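Local coordinates for protein serine acetyltransferase (Entamoeba histolytica, PDB 3Q1X) that probably transfers an acetyl group to the hydroxyl of L-serine, a step of cysteine biosynthesis, and binds serine, at residues D2-S7 with C88-L93; K32-F35 with L41-I44; T105-A110 with P128-V133. All coordinates share one frame; numbering follows the deposited sequence.

Contact 1: residues D2-S7 with C88-L93; sequences DNYIYS and CVMAIL
This is a nearly parallel helix-helix packing in the helical region that precedes the left-handed beta-helix of serine acetyltransferase. Y4 and I5, in the first turns of helix 2-18, meet M90 and L93 on helix 82-113. The short axes run 15° apart and approach to 10.7 Å, so mainly side chains bridge the gap. Y4 has the largest share of the contact. Its CG lies anti to the backbone N (chi1 -162°), which swings the ring across to the other helix. There the ring edge comes up to the M90 carbonyl, with CE2 3.6 Å from M90 O, near the ring plane. The M90 side chain is bent at chi2 and chi3, which brings its end near the ring. Its methyl CE sits 3.7 Å from Y4 CD2. The sulfur SD is 4.8 Å from the ring centroid and 53° off the ring normal, an oblique Met-aromatic contact. L93 CB approaches the ring obliquely, 3.7 Å from Y4 CE2. Both L93 methyls reach I5 CG1, and CD1 also lies near Y4 CD2. L93 and I5 are both buried, and helix 59-79 packs on both: T66 touches I5, while L65 and V69 touch L93. The contact is thus apolar on its inner side and only partly buried at Y4 and M90. Within helix 2-18, the S7 hydroxyl OG donates to Y4 O. At the inner side, I5 CG1 rests 3.8 Å from L93 CD1 and 4.0 Å from L93 CD2.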
loop_
_atom_site.group_PDB
_atom_site.type_symbol
_atom_site.label_atom_id
_atom_site.label_comp_id
_atom_site.label_asym_id
_atom_site.label_seq_id
_atom_site.Cartn_x
_atom_site.Cartn_y
_atom_site.Cartn_z
ATOM N N ASP A 2 -29.222 -22.418 -1.543
ATOM C CA ASP A 2 -30.051 -21.235 -1.804
ATOM C C ASP A 2 -31.105 -20.980 -0.720
ATOM O O ASP A 2 -31.423 -19.826 -0.418
ATOM C CB ASP A 2 -30.708 -21.309 -3.184
ATOM C CG ASP A 2 -29.694 -21.240 -4.321
ATOM O OD1 ASP A 2 -29.047 -20.179 -4.507
ATOM O OD2 ASP A 2 -29.557 -22.247 -5.040
ATOM N N ASN A 3 -31.633 -22.054 -0.132
ATOM C CA ASN A 3 -32.619 -21.927 0.942
ATOM C C ASN A 3 -31.987 -21.418 2.234
ATOM O O ASN A 3 -32.601 -20.628 2.954
ATOM C CB ASN A 3 -33.374 -23.242 1.158
ATOM C CG ASN A 3 -34.216 -23.642 -0.052
ATOM O OD1 ASN A 3 -34.610 -22.798 -0.852
ATOM N ND2 ASN A 3 -34.492 -24.937 -0.186
ATOM N N TYR A 4 -30.754 -21.855 2.503
ATOM C CA TYR A 4 -29.978 -21.353 3.641
ATOM C C TYR A 4 -29.605 -19.883 3.431
ATOM O O TYR A 4 -29.647 -19.097 4.370
ATOM C CB TYR A 4 -28.726 -22.217 3.887
ATOM C CG TYR A 4 -28.102 -22.047 5.264
ATOM C CD1 TYR A 4 -28.844 -22.280 6.424
ATOM C CD2 TYR A 4 -26.763 -21.663 5.407
ATOM C CE1 TYR A 4 -28.279 -22.127 7.689
ATOM C CE2 TYR A 4 -26.184 -21.514 6.689
ATOM C CZ TYR A 4 -26.957 -21.741 7.816
ATOM O OH TYR A 4 -26.422 -21.606 9.077
ATOM N N ILE A 5 -29.268 -19.519 2.195
ATOM C CA ILE A 5 -28.986 -18.122 1.831
ATOM C C ILE A 5 -30.203 -17.252 2.104
ATOM O O ILE A 5 -30.081 -16.212 2.752
ATOM C CB ILE A 5 -28.546 -17.965 0.345
ATOM C CG1 ILE A 5 -27.125 -18.497 0.153
ATOM C CG2 ILE A 5 -28.622 -16.500 -0.103
ATOM C CD1 ILE A 5 -26.723 -18.724 -1.296
ATOM N N TYR A 6 -31.374 -17.694 1.640
ATOM C CA TYR A 6 -32.607 -16.957 1.908
ATOM C C TYR A 6 -32.813 -16.698 3.410
ATOM O O TYR A 6 -33.192 -15.587 3.803
ATOM C CB TYR A 6 -33.863 -17.643 1.338
ATOM C CG TYR A 6 -35.071 -17.034 2.004
ATOM C CD1 TYR A 6 -35.619 -15.835 1.542
ATOM C CD2 TYR A 6 -35.595 -17.583 3.172
ATOM C CE1 TYR A 6 -36.690 -15.238 2.196
ATOM C CE2 TYR A 6 -36.665 -16.981 3.841
ATOM C CZ TYR A 6 -37.208 -15.817 3.343
ATOM O OH TYR A 6 -38.263 -15.233 4.003
ATOM N N SER A 7 -32.581 -17.724 4.234
ATOM C CA SER A 7 -32.799 -17.618 5.683
ATOM C C SER A 7 -31.808 -16.666 6.331
ATOM O O SER A 7 -32.174 -15.890 7.214
ATOM C CB SER A 7 -32.730 -18.986 6.367
ATOM O OG SER A 7 -31.387 -19.423 6.560
ATOM N N CYS A 88 -17.432 -25.159 3.753
ATOM C CA CYS A 88 -16.809 -23.918 4.192
ATOM C C CYS A 88 -17.727 -22.732 4.005
ATOM O O CYS A 88 -17.778 -21.854 4.861
ATOM C CB CYS A 88 -15.497 -23.688 3.461
ATOM S SG CYS A 88 -14.201 -24.793 4.015
ATOM N N VAL A 89 -18.456 -22.714 2.888
ATOM C CA VAL A 89 -19.349 -21.596 2.575
ATOM C C VAL A 89 -20.624 -21.652 3.416
ATOM O O VAL A 89 -21.191 -20.614 3.766
ATOM C CB VAL A 89 -19.674 -21.520 1.068
ATOM C CG1 VAL A 89 -20.755 -20.499 0.793
ATOM C CG2 VAL A 89 -18.420 -21.152 0.285
ATOM N N MET A 90 -21.066 -22.863 3.734
ATOM C CA MET A 90 -22.168 -23.027 4.682
ATOM C C MET A 90 -21.768 -22.483 6.058
ATOM O O MET A 90 -22.579 -21.840 6.721
ATOM C CB MET A 90 -22.630 -24.488 4.767
ATOM C CG MET A 90 -23.401 -24.978 3.526
ATOM S SD MET A 90 -24.952 -24.137 3.143
ATOM C CE MET A 90 -26.105 -25.078 4.128
ATOM N N ALA A 91 -20.509 -22.707 6.448
ATOM C CA ALA A 91 -19.942 -22.159 7.686
ATOM C C ALA A 91 -19.853 -20.635 7.700
ATOM O O ALA A 91 -20.143 -20.002 8.721
ATOM C CB ALA A 91 -18.597 -22.750 7.956
ATOM N N ILE A 92 -19.437 -20.040 6.585
ATOM C CA ILE A 92 -19.476 -18.579 6.451
ATOM C C ILE A 92 -20.910 -18.057 6.628
ATOM O O ILE A 92 -21.172 -17.190 7.472
ATOM C CB ILE A 92 -18.921 -18.090 5.083
ATOM C CG1 ILE A 92 -17.425 -18.371 4.967
ATOM C CG2 ILE A 92 -19.147 -16.596 4.917
ATOM C CD1 ILE A 92 -16.901 -18.359 3.538
ATOM N N LEU A 93 -21.831 -18.598 5.831
ATOM C CA LEU A 93 -23.237 -18.210 5.916
ATOM C C LEU A 93 -23.760 -18.274 7.354
ATOM O O LEU A 93 -24.352 -17.301 7.846
ATOM C CB LEU A 93 -24.096 -19.052 4.959
ATOM C CG LEU A 93 -24.040 -18.662 3.477
ATOM C CD1 LEU A 93 -24.564 -19.790 2.602
ATOM C CD2 LEU A 93 -24.798 -17.357 3.204
#

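Contact 2: residues K32-F35 with L41-I44; sequences KKVF and LRKI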
loop_
_atom_site.group_PDB
_atom_site.type_symbol
_atom_site.label_atom_id
_atom_site.label_comp_id
_atom_site.label_asym_id
_atom_site.label_seq_id
_atom_site.Cartn_x
_atom_site.Cartn_y
_atom_site.Cartn_z
ATOM N N LYS A 32 -18.539 3.172 -5.782
ATOM C CA LYS A 32 -17.151 2.742 -5.807
ATOM C C LYS A 32 -17.065 1.298 -6.307
ATOM O O LYS A 32 -18.027 0.524 -6.182
ATOM C CB LYS A 32 -16.523 2.859 -4.406
ATOM C CG LYS A 32 -16.820 4.167 -3.622
ATOM C CD LYS A 32 -16.526 5.463 -4.400
ATOM C CE LYS A 32 -15.058 5.620 -4.777
ATOM N NZ LYS A 32 -14.305 6.499 -3.841
ATOM N N LYS A 33 -15.916 0.947 -6.878
ATOM C CA LYS A 33 -15.636 -0.426 -7.284
ATOM C C LYS A 33 -14.328 -0.879 -6.650
ATOM O O LYS A 33 -13.257 -0.356 -6.964
ATOM C CB LYS A 33 -15.569 -0.535 -8.807
ATOM N N VAL A 34 -14.430 -1.840 -5.735
ATOM C CA VAL A 34 -13.260 -2.425 -5.083
ATOM C C VAL A 34 -13.264 -3.939 -5.315
ATOM O O VAL A 34 -14.220 -4.471 -5.887
ATOM C CB VAL A 34 -13.223 -2.102 -3.566
ATOM C CG1 VAL A 34 -13.042 -0.596 -3.338
ATOM C CG2 VAL A 34 -14.467 -2.618 -2.860
ATOM N N PHE A 35 -12.211 -4.631 -4.877
ATOM C CA PHE A 35 -12.150 -6.087 -5.038
ATOM C C PHE A 35 -13.403 -6.818 -4.543
ATOM O O PHE A 35 -14.077 -6.378 -3.601
ATOM C CB PHE A 35 -10.864 -6.678 -4.446
ATOM C CG PHE A 35 -10.743 -6.548 -2.949
ATOM C CD1 PHE A 35 -11.144 -7.585 -2.117
ATOM C CD2 PHE A 35 -10.150 -5.425 -2.378
ATOM C CE1 PHE A 35 -11.001 -7.486 -0.732
ATOM C CE2 PHE A 35 -10.008 -5.309 -0.992
ATOM C CZ PHE A 35 -10.431 -6.345 -0.170
ATOM N N LEU A 41 -19.408 -7.690 0.473
ATOM C CA LEU A 41 -19.648 -7.667 1.912
ATOM C C LEU A 41 -20.071 -6.281 2.403
ATOM O O LEU A 41 -20.868 -6.171 3.343
ATOM C CB LEU A 41 -18.436 -8.178 2.691
ATOM C CG LEU A 41 -18.119 -9.676 2.648
ATOM C CD1 LEU A 41 -16.694 -9.939 3.103
ATOM C CD2 LEU A 41 -19.106 -10.469 3.499
ATOM N N ARG A 42 -19.547 -5.239 1.756
ATOM C CA ARG A 42 -19.971 -3.857 2.032
ATOM C C ARG A 42 -21.489 -3.693 1.826
ATOM O O ARG A 42 -22.176 -3.123 2.674
ATOM C CB ARG A 42 -19.149 -2.832 1.215
ATOM C CG ARG A 42 -17.647 -2.794 1.600
ATOM C CD ARG A 42 -16.905 -1.445 1.506
ATOM N NE ARG A 42 -16.741 -0.931 0.151
ATOM C CZ ARG A 42 -15.820 -0.049 -0.265
ATOM N NH1 ARG A 42 -14.861 0.438 0.529
ATOM N NH2 ARG A 42 -15.845 0.334 -1.525
ATOM N N LYS A 43 -22.002 -4.230 0.717
ATOM C CA LYS A 43 -23.425 -4.140 0.372
ATOM C C LYS A 43 -24.291 -4.955 1.324
ATOM O O LYS A 43 -25.366 -4.507 1.743
ATOM C CB LYS A 43 -23.669 -4.585 -1.075
ATOM C CG LYS A 43 -23.197 -3.571 -2.107
ATOM C CD LYS A 43 -23.555 -3.967 -3.529
ATOM C CE LYS A 43 -23.380 -2.777 -4.461
ATOM N NZ LYS A 43 -23.214 -3.180 -5.880
ATOM N N ILE A 44 -23.805 -6.146 1.665
ATOM C CA ILE A 44 -24.516 -7.087 2.531
ATOM C C ILE A 44 -24.666 -6.567 3.962
ATOM O O ILE A 44 -25.760 -6.604 4.536
ATOM C CB ILE A 44 -23.795 -8.461 2.539
ATOM C CG1 ILE A 44 -23.786 -9.072 1.125
ATOM C CG2 ILE A 44 -24.426 -9.408 3.562
ATOM C CD1 ILE A 44 -22.808 -10.230 0.937
HETATM O O HOH W 1 -18.103 -0.430 -3.060
#
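A loop packs here on the helix it leads into, in the helical part of the chain. V34 and K32 lie in the loop before helix 36-45, and R42 reaches back to them from that helix. The R42 chain bends at chi2 and chi3, and the R42 and V34 side chains cross at about a right angle. V34 CG2 lies over one face of the guanidinium. Both valine methyls are 3.5 Å from the same nitrogen: V34 CG1 and V34 CG2 each touch R42 NH2. K32 adds a looser contact, its CB 3.9 Å from R42 NH2.

The polar link is made by water. R42 NH2 donates in the guanidinium plane to a water 2.8 Å away. That water donates in turn to K32 O, at 3.3 Å. R42 NH1 is held from another helix, by a hydrogen bond to Q131 OE1. Two of the arginine nitrogens therefore have partners, which should limit rotation of the group. Q39 ties down the loop as well, bonding K32 O and V34 N. The arrangement belongs to a helix N-terminus in the helical region of serine acetyltransferase: F35 takes the N-cap position of helix 36-45, and R42 packs and water-links back to the preceding loop.

Contact 3: residues T105-A110 with P128-V133; sequences TDLIAA and PGFQAV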
loop_
_atom_site.group_PDB
_atom_site.type_symbol
_atom_site.label_atom_id
_atom_site.label_comp_id
_atom_site.label_asym_id
_atom_site.label_seq_id
_atom_site.Cartn_x
_atom_site.Cartn_y
_atom_site.Cartn_z
ATOM N N THR A 105 -19.657 -3.459 16.629
ATOM C CA THR A 105 -18.784 -3.113 17.765
ATOM C C THR A 105 -17.440 -2.541 17.300
ATOM O O THR A 105 -16.918 -1.595 17.908
ATOM C CB THR A 105 -18.534 -4.299 18.739
ATOM O OG1 THR A 105 -17.660 -5.266 18.140
ATOM C CG2 THR A 105 -19.844 -4.970 19.178
ATOM N N ASP A 106 -16.879 -3.100 16.229
ATOM C CA ASP A 106 -15.658 -2.544 15.630
ATOM C C ASP A 106 -15.844 -1.079 15.212
ATOM O O ASP A 106 -14.942 -0.245 15.379
ATOM C CB ASP A 106 -15.206 -3.383 14.427
ATOM C CG ASP A 106 -14.974 -4.845 14.783
ATOM O OD1 ASP A 106 -14.495 -5.143 15.902
ATOM O OD2 ASP A 106 -15.276 -5.710 13.944
ATOM N N LEU A 107 -17.012 -0.763 14.661
ATOM C CA LEU A 107 -17.323 0.616 14.279
ATOM C C LEU A 107 -17.403 1.538 15.483
ATOM O O LEU A 107 -16.824 2.625 15.478
ATOM C CB LEU A 107 -18.617 0.682 13.477
ATOM C CG LEU A 107 -18.581 0.154 12.055
ATOM C CD1 LEU A 107 -19.993 -0.014 11.576
ATOM C CD2 LEU A 107 -17.811 1.092 11.111
ATOM N N ILE A 108 -18.108 1.090 16.516
ATOM C CA ILE A 108 -18.171 1.806 17.793
ATOM C C ILE A 108 -16.768 2.111 18.321
ATOM O O ILE A 108 -16.476 3.250 18.707
ATOM C CB ILE A 108 -18.980 1.005 18.835
ATOM C CG1 ILE A 108 -20.441 0.918 18.379
ATOM C CG2 ILE A 108 -18.878 1.658 20.215
ATOM C CD1 ILE A 108 -21.270 -0.141 19.079
ATOM N N ALA A 109 -15.896 1.100 18.288
ATOM C CA ALA A 109 -14.510 1.238 18.727
ATOM C C ALA A 109 -13.737 2.240 17.864
ATOM O O ALA A 109 -12.949 3.036 18.379
ATOM C CB ALA A 109 -13.808 -0.118 18.713
ATOM N N ALA A 110 -13.966 2.195 16.555
ATOM C CA ALA A 110 -13.314 3.116 15.623
ATOM C C ALA A 110 -13.694 4.559 15.938
ATOM O O ALA A 110 -12.827 5.418 16.074
ATOM C CB ALA A 110 -13.681 2.772 14.191
ATOM N N PRO A 128 -9.707 2.426 6.252
ATOM C CA PRO A 128 -9.051 1.213 5.749
ATOM C C PRO A 128 -8.968 0.072 6.775
ATOM O O PRO A 128 -9.116 -1.100 6.411
ATOM C CB PRO A 128 -7.648 1.701 5.340
ATOM C CG PRO A 128 -7.419 2.927 6.168
ATOM C CD PRO A 128 -8.768 3.556 6.374
ATOM N N GLY A 129 -8.716 0.411 8.042
ATOM C CA GLY A 129 -8.787 -0.574 9.126
ATOM C C GLY A 129 -10.122 -1.306 9.130
ATOM O O GLY A 129 -10.165 -2.517 9.354
ATOM N N PHE A 130 -11.205 -0.579 8.851
ATOM C CA PHE A 130 -12.540 -1.188 8.840
ATOM C C PHE A 130 -12.802 -2.056 7.601
ATOM O O PHE A 130 -13.384 -3.131 7.714
ATOM C CB PHE A 130 -13.646 -0.159 9.057
ATOM C CG PHE A 130 -14.991 -0.789 9.273
ATOM C CD1 PHE A 130 -15.244 -1.529 10.427
ATOM C CD2 PHE A 130 -15.981 -0.693 8.302
ATOM C CE1 PHE A 130 -16.477 -2.146 10.621
ATOM C CE2 PHE A 130 -17.226 -1.295 8.493
ATOM C CZ PHE A 130 -17.470 -2.028 9.645
ATOM N N GLN A 131 -12.331 -1.610 6.437
ATOM C CA GLN A 131 -12.437 -2.425 5.223
ATOM C C GLN A 131 -11.724 -3.761 5.409
ATOM O O GLN A 131 -12.236 -4.818 5.041
ATOM C CB GLN A 131 -11.870 -1.686 4.008
ATOM C CG GLN A 131 -12.352 -0.238 3.860
ATOM C CD GLN A 131 -13.868 -0.114 3.900
ATOM O OE1 GLN A 131 -14.574 -0.824 3.179
ATOM N NE2 GLN A 131 -14.377 0.778 4.746
ATOM N N ALA A 132 -10.551 -3.699 6.032
ATOM C CA ALA A 132 -9.734 -4.876 6.290
ATOM C C ALA A 132 -10.455 -5.849 7.226
ATOM O O ALA A 132 -10.515 -7.042 6.961
ATOM C CB ALA A 132 -8.417 -4.454 6.904
ATOM N N VAL A 133 -11.005 -5.322 8.318
ATOM C CA VAL A 133 -11.660 -6.167 9.316
ATOM C C VAL A 133 -12.915 -6.855 8.783
ATOM O O VAL A 133 -13.168 -7.998 9.149
ATOM C CB VAL A 133 -11.913 -5.434 10.679
ATOM C CG1 VAL A 133 -10.594 -5.028 11.321
ATOM C CG2 VAL A 133 -12.827 -4.261 10.528
#
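F130 and L107 bury the most surface here, followed by D106. On helix 128-144, a chi1 of -171° places the F130 ring beside its own backbone carbonyl and toward helix 82-113. L107 lies over one face of that ring, and the two side chains meet at about a right angle. The methyl CD2 of L107 stands 3.4 Å from the ring centroid of F130, only 9° off the normal. This is a CH-pi contact centred on the ring. The branch carbon is close too, with L107 CG 3.4 Å from both F130 CE1 and F130 CZ. I123 of helix 120-126 touches both residues.

D106 comes to the ring edge with its aliphatic part, its CB 4.2 Å from F130 CE1 and near the ring plane. Its carboxylate is engaged by other groups. OD1 accepts from the backbone N of F176, and OD2 forms a salt bridge with R137 NE. These partners satisfy both carboxylate oxygens of the buried D106 and probably stabilise its charged form. V133 adds a marginal touch, CG2 being 4.4 Å from D106 OD2, and it also packs on F176.

The axes of segments 105-110 and 128-133 approach to 10.9 Å, at 164°. The arrangement is an antiparallel helix pair with a buried CH-pi contact. Through D106 and F176 it is joined to the start of the left-handed beta-helix, the hexapeptide-repeat fold of this family.

All three contacts lie in the helical region ahead of the left-handed beta-helix. Contacts 1 and 3 share helix 82-113: contact 1 uses its earlier part and contact 3 its later part. Their centres are about 24 Å apart. Contact 2, on helix 36-45 and its entry loop, falls along the chain between the two segments of contact 1, with centres about 19 Å apart and no touch. Contact 3 follows both in sequence. Contacts 2 and 3 have centres about 15 Å apart and do touch, through R42 and Q131. Helix 36-45 is thereby linked to helix 128-144, and contact 3 lies nearest the chain centre.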